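Local coordinates for protein oxalate--CoA ligase (Arabidopsis thaliana, PDB 5IE2) that is an AMP-binding enzyme of the ANL superfamily, with a large N-terminal family region and a smaller C-terminal one, and holds adenosine-5'-triphosphate in a pocket, at residues Ser24-Phe29 and Lys250-Thr255; Ser205-Leu210 and Thr233-Gly238. All blocks are in the same frame, centred on the assembly; numbering follows the deposited sequence.

Contact 1 of 2, residues Ser24-Phe29 and Lys250-Thr255; sequences SVSGKF and KKYNAT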
ATOM      1  N   SER A  24      -6.089   0.833  18.703  1.00 16.51           N
ATOM      2  CA  SER A  24      -6.981  -0.151  19.315  1.00 16.93           C
ATOM      3  C   SER A  24      -6.848  -1.445  18.578  1.00 17.69           C
ATOM      4  O   SER A  24      -6.459  -1.469  17.399  1.00 15.07           O
ATOM      5  CB  SER A  24      -8.454   0.300  19.263  1.00 17.74           C
ATOM      6  OG  SER A  24      -8.647   1.454  20.032  1.00 17.77           O
ATOM      7  N   VAL A  25      -7.078  -2.538  19.310  1.00 14.45           N
ATOM      8  CA  VAL A  25      -7.291  -3.848  18.707  1.00 13.17           C
ATOM      9  C   VAL A  25      -8.725  -4.170  19.051  1.00 16.62           C
ATOM     10  O   VAL A  25      -9.084  -4.136  20.239  1.00 18.32           O
ATOM     11  CB  VAL A  25      -6.329  -4.904  19.271  1.00 16.24           C
ATOM     12  CG1 VAL A  25      -6.741  -6.313  18.781  1.00 18.87           C
ATOM     13  CG2 VAL A  25      -4.880  -4.549  18.912  1.00 18.60           C
ATOM     14  N   SER A  26      -9.564  -4.340  18.028  1.00 16.16           N
ATOM     15  CA  SER A  26     -11.010  -4.480  18.228  1.00 17.75           C
ATOM     16  C   SER A  26     -11.319  -5.501  19.350  1.00 19.06           C
ATOM     17  O   SER A  26     -10.878  -6.656  19.309  1.00 17.26           O
ATOM     18  CB  SER A  26     -11.707  -4.931  16.936  1.00 20.01           C
ATOM     19  OG  SER A  26     -13.128  -5.049  17.147  1.00 20.13           O
ATOM     20  N   GLY A  27     -12.057  -5.032  20.334  1.00 19.29           N
ATOM     21  CA  GLY A  27     -12.550  -5.859  21.445  1.00 19.49           C
ATOM     22  C   GLY A  27     -11.537  -6.057  22.549  1.00 20.25           C
ATOM     23  O   GLY A  27     -11.835  -6.721  23.549  1.00 20.85           O
ATOM     24  N   LYS A  28     -10.335  -5.497  22.420  1.00 17.62           N
ATOM     25  CA  LYS A  28      -9.269  -5.880  23.344  1.00 19.82           C
ATOM     26  C   LYS A  28      -8.443  -4.713  23.881  1.00 25.47           C
ATOM     27  O   LYS A  28      -8.419  -4.482  25.084  1.00 29.17           O
ATOM     28  CB  LYS A  28      -8.333  -6.881  22.679  1.00 23.00           C
ATOM     29  CG  LYS A  28      -7.305  -7.486  23.662  1.00 31.53           C
ATOM     30  CD  LYS A  28      -6.640  -8.731  23.040  1.00 38.62           C
ATOM     31  CE  LYS A  28      -5.437  -9.258  23.845  1.00 42.73           C
ATOM     32  NZ  LYS A  28      -5.747  -9.749  25.219  1.00 45.40           N
ATOM     33  N   PHE A  29      -7.681  -4.045  23.015  1.00 21.40           N
ATOM     34  CA  PHE A  29      -6.743  -2.999  23.484  1.00 17.50           C
ATOM     35  C   PHE A  29      -7.181  -1.609  23.074  1.00 17.81           C
ATOM     36  O   PHE A  29      -7.764  -1.469  22.010  1.00 16.32           O
ATOM     37  CB  PHE A  29      -5.323  -3.221  22.896  1.00 26.45           C
ATOM     38  CG  PHE A  29      -4.580  -4.411  23.471  1.00 27.88           C
ATOM     39  CD1 PHE A  29      -4.371  -4.518  24.834  1.00 31.51           C
ATOM     40  CD2 PHE A  29      -4.086  -5.381  22.650  1.00 28.21           C
ATOM     41  CE1 PHE A  29      -3.658  -5.612  25.374  1.00 31.98           C
ATOM     42  CE2 PHE A  29      -3.353  -6.481  23.183  1.00 31.10           C
ATOM     43  CZ  PHE A  29      -3.152  -6.572  24.547  1.00 31.19           C
ATOM     44  N   LYS A 250     -17.931   1.328  12.950  1.00 16.03           N
ATOM     45  CA  LYS A 250     -18.892   2.049  13.796  1.00 16.23           C
ATOM     46  C   LYS A 250     -18.411   2.176  15.220  1.00 16.23           C
ATOM     47  O   LYS A 250     -18.405   3.279  15.792  1.00 19.23           O
ATOM     48  CB  LYS A 250     -20.275   1.352  13.804  1.00 16.81           C
ATOM     49  CG  LYS A 250     -20.962   1.408  12.501  1.00 20.75           C
ATOM     50  CD  LYS A 250     -22.263   0.563  12.663  1.00 42.03           C
ATOM     51  CE  LYS A 250     -22.640  -0.109  11.392  1.00 43.36           C
ATOM     52  NZ  LYS A 250     -24.060  -0.606  11.515  1.00 43.82           N
ATOM     53  N   LYS A 251     -18.009   1.043  15.801  1.00 16.63           N
ATOM     54  CA  LYS A 251     -17.720   1.008  17.216  1.00 17.47           C
ATOM     55  C   LYS A 251     -16.564   1.946  17.581  1.00 19.42           C
ATOM     56  O   LYS A 251     -16.538   2.524  18.639  1.00 17.36           O
ATOM     57  CB  LYS A 251     -17.345  -0.414  17.630  1.00 17.10           C
ATOM     58  CG  LYS A 251     -16.905  -0.559  19.078  1.00 17.66           C
ATOM     59  CD  LYS A 251     -16.716  -2.054  19.406  1.00 20.50           C
ATOM     60  CE  LYS A 251     -16.133  -2.212  20.835  1.00 19.72           C
ATOM     61  NZ  LYS A 251     -15.851  -3.643  21.226  1.00 20.36           N
ATOM     62  N   TYR A 252     -15.590   2.057  16.673  1.00 16.66           N
ATOM     63  CA  TYR A 252     -14.435   2.886  16.954  1.00 15.14           C
ATOM     64  C   TYR A 252     -14.475   4.220  16.218  1.00 18.19           C
ATOM     65  O   TYR A 252     -13.432   4.861  16.076  1.00 21.08           O
ATOM     66  CB  TYR A 252     -13.144   2.093  16.638  1.00 15.67           C
ATOM     67  CG  TYR A 252     -13.010   0.900  17.590  1.00 14.63           C
ATOM     68  CD1 TYR A 252     -12.488   1.079  18.891  1.00 17.34           C
ATOM     69  CD2 TYR A 252     -13.474  -0.358  17.223  1.00 15.36           C
ATOM     70  CE1 TYR A 252     -12.364  -0.007  19.778  1.00 16.77           C
ATOM     71  CE2 TYR A 252     -13.395  -1.463  18.115  1.00 17.50           C
ATOM     72  CZ  TYR A 252     -12.897  -1.266  19.399  1.00 18.77           C
ATOM     73  OH  TYR A 252     -12.827  -2.357  20.287  1.00 19.71           O
ATOM     74  N   ASN A 253     -15.670   4.664  15.845  1.00 16.73           N
ATOM     75  CA  ASN A 253     -15.906   6.071  15.423  1.00 19.11           C
ATOM     76  C   ASN A 253     -15.077   6.458  14.200  1.00 16.71           C
ATOM     77  O   ASN A 253     -14.559   7.566  14.129  1.00 15.56           O
ATOM     78  CB  ASN A 253     -15.588   7.054  16.547  1.00 23.76           C
ATOM     79  CG  ASN A 253     -16.352   6.710  17.824  1.00 30.09           C
ATOM     80  OD1 ASN A 253     -17.498   6.341  17.754  1.00 29.16           O
ATOM     81  ND2 ASN A 253     -15.697   6.806  18.967  1.00 33.71           N
ATOM     82  N   ALA A 254     -14.951   5.539  13.276  1.00 16.64           N
ATOM     83  CA  ALA A 254     -14.130   5.803  12.068  1.00 17.68           C
ATOM     84  C   ALA A 254     -14.684   6.956  11.246  1.00 19.35           C
ATOM     85  O   ALA A 254     -15.905   7.185  11.183  1.00 17.97           O
ATOM     86  CB  ALA A 254     -14.055   4.583  11.178  1.00 16.00           C
ATOM     87  N   THR A 255     -13.751   7.677  10.610  1.00 16.19           N
ATOM     88  CA  THR A 255     -14.094   8.820   9.782  1.00 16.14           C
ATOM     89  C   THR A 255     -13.616   8.618   8.346  1.00 15.82           C
ATOM     90  O   THR A 255     -13.933   9.447   7.481  1.00 16.65           O
ATOM     91  CB  THR A 255     -13.464  10.124  10.309  1.00 16.91           C
ATOM     92  OG1 THR A 255     -12.047   9.955  10.387  1.00 16.92           O
ATOM     93  CG2 THR A 255     -14.017  10.485  11.730  1.00 17.04           C
TER
HETATM   94  O   HOH W   1     -15.139  -5.240  18.994  1.00 20.36           O

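Contact 2 of 2, residues Ser205-Leu210 and Thr233-Gly238; sequences STVIVL and TLPAAG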
ATOM      1  N   SER A 205     -10.197   8.733  12.576  1.00 14.57           N
ATOM      2  CA  SER A 205     -10.153   7.387  13.066  1.00 14.70           C
ATOM      3  C   SER A 205     -10.334   6.456  11.881  1.00 13.42           C
ATOM      4  O   SER A 205     -11.164   6.743  11.017  1.00 15.10           O
ATOM      5  CB  SER A 205     -11.292   7.170  14.082  1.00 18.90           C
ATOM      6  OG  SER A 205     -11.473   5.791  14.318  1.00 18.12           O
ATOM      7  N   THR A 206      -9.589   5.353  11.844  1.00 14.29           N
ATOM      8  CA  THR A 206      -9.750   4.400  10.728  1.00 14.19           C
ATOM      9  C   THR A 206      -9.542   2.964  11.174  1.00 14.88           C
ATOM     10  O   THR A 206      -9.008   2.693  12.276  1.00 16.47           O
ATOM     11  CB  THR A 206      -8.776   4.726   9.537  1.00 15.39           C
ATOM     12  OG1 THR A 206      -9.229   4.006   8.396  1.00 17.64           O
ATOM     13  CG2 THR A 206      -7.346   4.289   9.844  1.00 15.76           C
ATOM     14  N   VAL A 207      -9.985   2.024  10.323  1.00 12.98           N
ATOM     15  CA  VAL A 207      -9.752   0.593  10.540  1.00 13.89           C
ATOM     16  C   VAL A 207      -8.813   0.124   9.433  1.00 15.93           C
ATOM     17  O   VAL A 207      -9.084   0.404   8.274  1.00 17.06           O
ATOM     18  CB  VAL A 207     -11.070  -0.226  10.480  1.00 16.65           C
ATOM     19  CG1 VAL A 207     -10.782  -1.757  10.464  1.00 18.13           C
ATOM     20  CG2 VAL A 207     -11.995   0.190  11.671  1.00 15.21           C
ATOM     21  N   ILE A 208      -7.735  -0.552   9.806  1.00 13.65           N
ATOM     22  CA  ILE A 208      -6.741  -1.075   8.846  1.00 15.07           C
ATOM     23  C   ILE A 208      -7.276  -2.352   8.186  1.00 17.04           C
ATOM     24  O   ILE A 208      -7.590  -3.344   8.881  1.00 16.68           O
ATOM     25  CB  ILE A 208      -5.401  -1.408   9.537  1.00 15.95           C
ATOM     26  CG1 ILE A 208      -4.844  -0.174  10.260  1.00 16.96           C
ATOM     27  CG2 ILE A 208      -4.393  -1.997   8.491  1.00 17.79           C
ATOM     28  CD1 ILE A 208      -4.444   0.939   9.304  1.00 18.37           C
ATOM     29  N   VAL A 209      -7.351  -2.338   6.847  1.00 16.00           N
ATOM     30  CA  VAL A 209      -7.851  -3.476   6.102  1.00 17.19           C
ATOM     31  C   VAL A 209      -6.823  -3.999   5.093  1.00 17.57           C
ATOM     32  O   VAL A 209      -7.162  -4.834   4.222  1.00 20.05           O
ATOM     33  CB  VAL A 209      -9.171  -3.139   5.340  1.00 17.04           C
ATOM     34  CG1 VAL A 209     -10.309  -2.730   6.373  1.00 19.09           C
ATOM     35  CG2 VAL A 209      -8.955  -2.021   4.266  1.00 18.49           C
ATOM     36  N   LEU A 210      -5.577  -3.539   5.216  1.00 15.46           N
ATOM     37  CA  LEU A 210      -4.520  -3.987   4.308  1.00 17.91           C
ATOM     38  C   LEU A 210      -3.321  -4.488   5.089  1.00 18.01           C
ATOM     39  O   LEU A 210      -3.095  -3.992   6.187  1.00 17.52           O
ATOM     40  CB  LEU A 210      -4.050  -2.796   3.418  1.00 14.33           C
ATOM     41  CG  LEU A 210      -5.095  -2.133   2.486  1.00 16.23           C
ATOM     42  CD1 LEU A 210      -4.512  -0.864   1.851  1.00 19.86           C
ATOM     43  CD2 LEU A 210      -5.538  -3.104   1.363  1.00 18.80           C
ATOM     44  N   THR A 233      -7.559   1.427  14.282  1.00 12.63           N
ATOM     45  CA  THR A 233      -8.046   0.173  14.885  1.00 14.41           C
ATOM     46  C   THR A 233      -7.595  -1.000  14.048  1.00 14.89           C
ATOM     47  O   THR A 233      -7.730  -0.980  12.825  1.00 15.74           O
ATOM     48  CB  THR A 233      -9.581   0.164  15.001  1.00 16.21           C
ATOM     49  OG1 THR A 233      -9.986   1.239  15.872  1.00 19.04           O
ATOM     50  CG2 THR A 233     -10.117  -1.225  15.550  1.00 18.67           C
ATOM     51  N   LEU A 234      -7.026  -2.013  14.684  1.00 13.70           N
ATOM     52  CA  LEU A 234      -6.673  -3.258  14.007  1.00 14.74           C
ATOM     53  C   LEU A 234      -7.799  -4.268  14.248  1.00 14.93           C
ATOM     54  O   LEU A 234      -8.258  -4.426  15.394  1.00 16.25           O
ATOM     55  CB  LEU A 234      -5.347  -3.815  14.552  1.00 14.32           C
ATOM     56  CG  LEU A 234      -4.219  -2.756  14.586  1.00 14.11           C
ATOM     57  CD1 LEU A 234      -2.973  -3.341  15.204  1.00 16.77           C
ATOM     58  CD2 LEU A 234      -4.011  -2.314  13.110  1.00 12.54           C
ATOM     59  N   PRO A 235      -8.231  -4.950  13.201  1.00 14.88           N
ATOM     60  CA  PRO A 235      -9.208  -6.059  13.405  1.00 17.89           C
ATOM     61  C   PRO A 235      -8.696  -7.148  14.381  1.00 18.62           C
ATOM     62  O   PRO A 235      -7.498  -7.474  14.488  1.00 18.64           O
ATOM     63  CB  PRO A 235      -9.387  -6.658  12.007  1.00 20.43           C
ATOM     64  CG  PRO A 235      -9.038  -5.513  11.024  1.00 23.22           C
ATOM     65  CD  PRO A 235      -7.865  -4.780  11.780  1.00 16.11           C
ATOM     66  N   ALA A 236      -9.647  -7.722  15.121  1.00 19.04           N
ATOM     67  CA  ALA A 236      -9.328  -8.713  16.150  1.00 21.57           C
ATOM     68  C   ALA A 236      -8.490  -9.849  15.623  1.00 25.93           C
ATOM     69  O   ALA A 236      -7.630 -10.399  16.324  1.00 29.76           O
ATOM     70  CB  ALA A 236     -10.656  -9.268  16.783  1.00 21.13           C
ATOM     71  N   ALA A 237      -8.710 -10.209  14.378  1.00 25.18           N
ATOM     72  CA  ALA A 237      -8.022 -11.375  13.872  1.00 28.03           C
ATOM     73  C   ALA A 237      -6.763 -11.068  13.053  1.00 27.41           C
ATOM     74  O   ALA A 237      -6.233 -11.992  12.429  1.00 27.06           O
ATOM     75  CB  ALA A 237      -8.980 -12.229  13.040  1.00 27.95           C
ATOM     76  N   GLY A 238      -6.309  -9.810  13.044  1.00 21.68           N
ATOM     77  CA  GLY A 238      -5.029  -9.471  12.449  1.00 21.74           C
ATOM     78  C   GLY A 238      -4.987  -9.386  10.934  1.00 23.76           C
ATOM     79  O   GLY A 238      -3.865  -9.334  10.332  1.00 22.54           O
TER
HETATM   80  O   HOH W   2      -9.817   3.771  14.912  1.00 27.08           O

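Contact 1 of 2, residues Ser24-Phe29 and Lys250-Thr255
Tyr252 reaches across to the turn at Ser26 and Gly27 and contributes the largest share of the surface buried here. Its hydroxyl OH accepts the backbone N-H of Gly27, with N to OH 2.8 Å and an N-H...O angle of 176°, so the bond is practically straight; the donor lies near the plane of the ring, at its edge. The same OH is 3.5 Å from Ser26 CA. Further back, Ser26 OG comes to 3.7 Å from CE2 of Tyr252, and Ser24 CB to 4.0 Å from CE1, both approaching the ring obliquely. Lys251 CG lies over one ring face, offset toward the rim. The turn that links strands 21-25 and 29-32 carries a classic beta bulge, Lys28 and Phe29 both facing Val25: their N atoms both donate to Val25 O. On the other side, Tyr252 follows helix 242-251, whose end is a Schellman motif with Asn253, at positive phi, as C-prime residue. Packing is looser at the surface, where Lys251 and Gly27 are exposed and NZ of the lysine comes no nearer than 4.0 Å to CA of the glycine. An extended chain, with CG anti to the backbone N (chi1 175°), carries the ammonium toward Gly27, alongside the tyrosine. There a water takes over: it donates to Ser26 OG at 2.7 Å and accepts from Lys251 NZ at 2.8 Å. Ser26 OG is also hydrogen-bonded to Asp248 of the same helix, while Ser24 OG, on the buried side, pairs with Asn30 and Arg21.

Contact 2 of 2, residues Ser205-Leu210 and Thr233-Gly238
Strands 205-207 and 231-234, the two parallel strands of a beta-alpha-beta unit connected through helix 215-227, meet where Val207 pairs with Thr233. Thr233 straddles its partner: its N donates to Thr206 O at 2.8 Å with an N-H...O angle of 150°, and its O accepts from Ile208 N at 3.0 Å with a straighter angle of 167°. Between these bonds, Val207 CA makes a CA-H...O contact with Thr233 O at 3.4 Å. Continuing the parallel pattern would call for residue 235 to donate to Ile208 O, but Pro235 has no N-H and that bond cannot form; instead its ring carbon CD presses to 3.2 Å from Ile208 O, and the chain then enters a type I turn, Pro235 to Gly238. In the four-stranded mixed sheet, 205-207 is an outermost strand. Val207 and Thr233 share one face of it, where Val207 CG2 lies 4.1 Å from Thr233 CB, and helix 242-251 covers the valine through Asp248 and Met249. Pointing the opposite way from Val207 and Thr233, Ile208 and Leu234 lie side by side, CG1 of the isoleucine being 3.7 Å from CD2 of the leucine. A water joins the polar groups at the start of the pairing. It donates to Ser205 OG and Thr206 O and lies 2.7 Å from Thr233 OG1, which stands beside its own backbone N (chi1 -62°). Thr233 OG1 is bonded to Arg21 as well, whereas Thr206 OG1 turns to Trp256 O.

The centres of the two contacts lie about 8 Å apart, on the same side of the chain's centre. Along the sequence the order is 24-29, 205-210, 233-238, 250-255, so contact 2 is nested inside the loop that contact 1 closes. Both reach one mixed sheet, where strand 231-234 stands between strands 21-25 and 205-207; helix 242-251 then follows 231-234 in the chain. They also touch directly: Thr255 N is 2.8 Å from Ser205 O, a probable hydrogen bond, and Tyr252 CB packs 3.4 Å from Thr233 OG1. Within the AMP-binding family region, the chain leaving that helix thus meets strands 205-207 and 231-234, and the turn after 21-25 through contact 1.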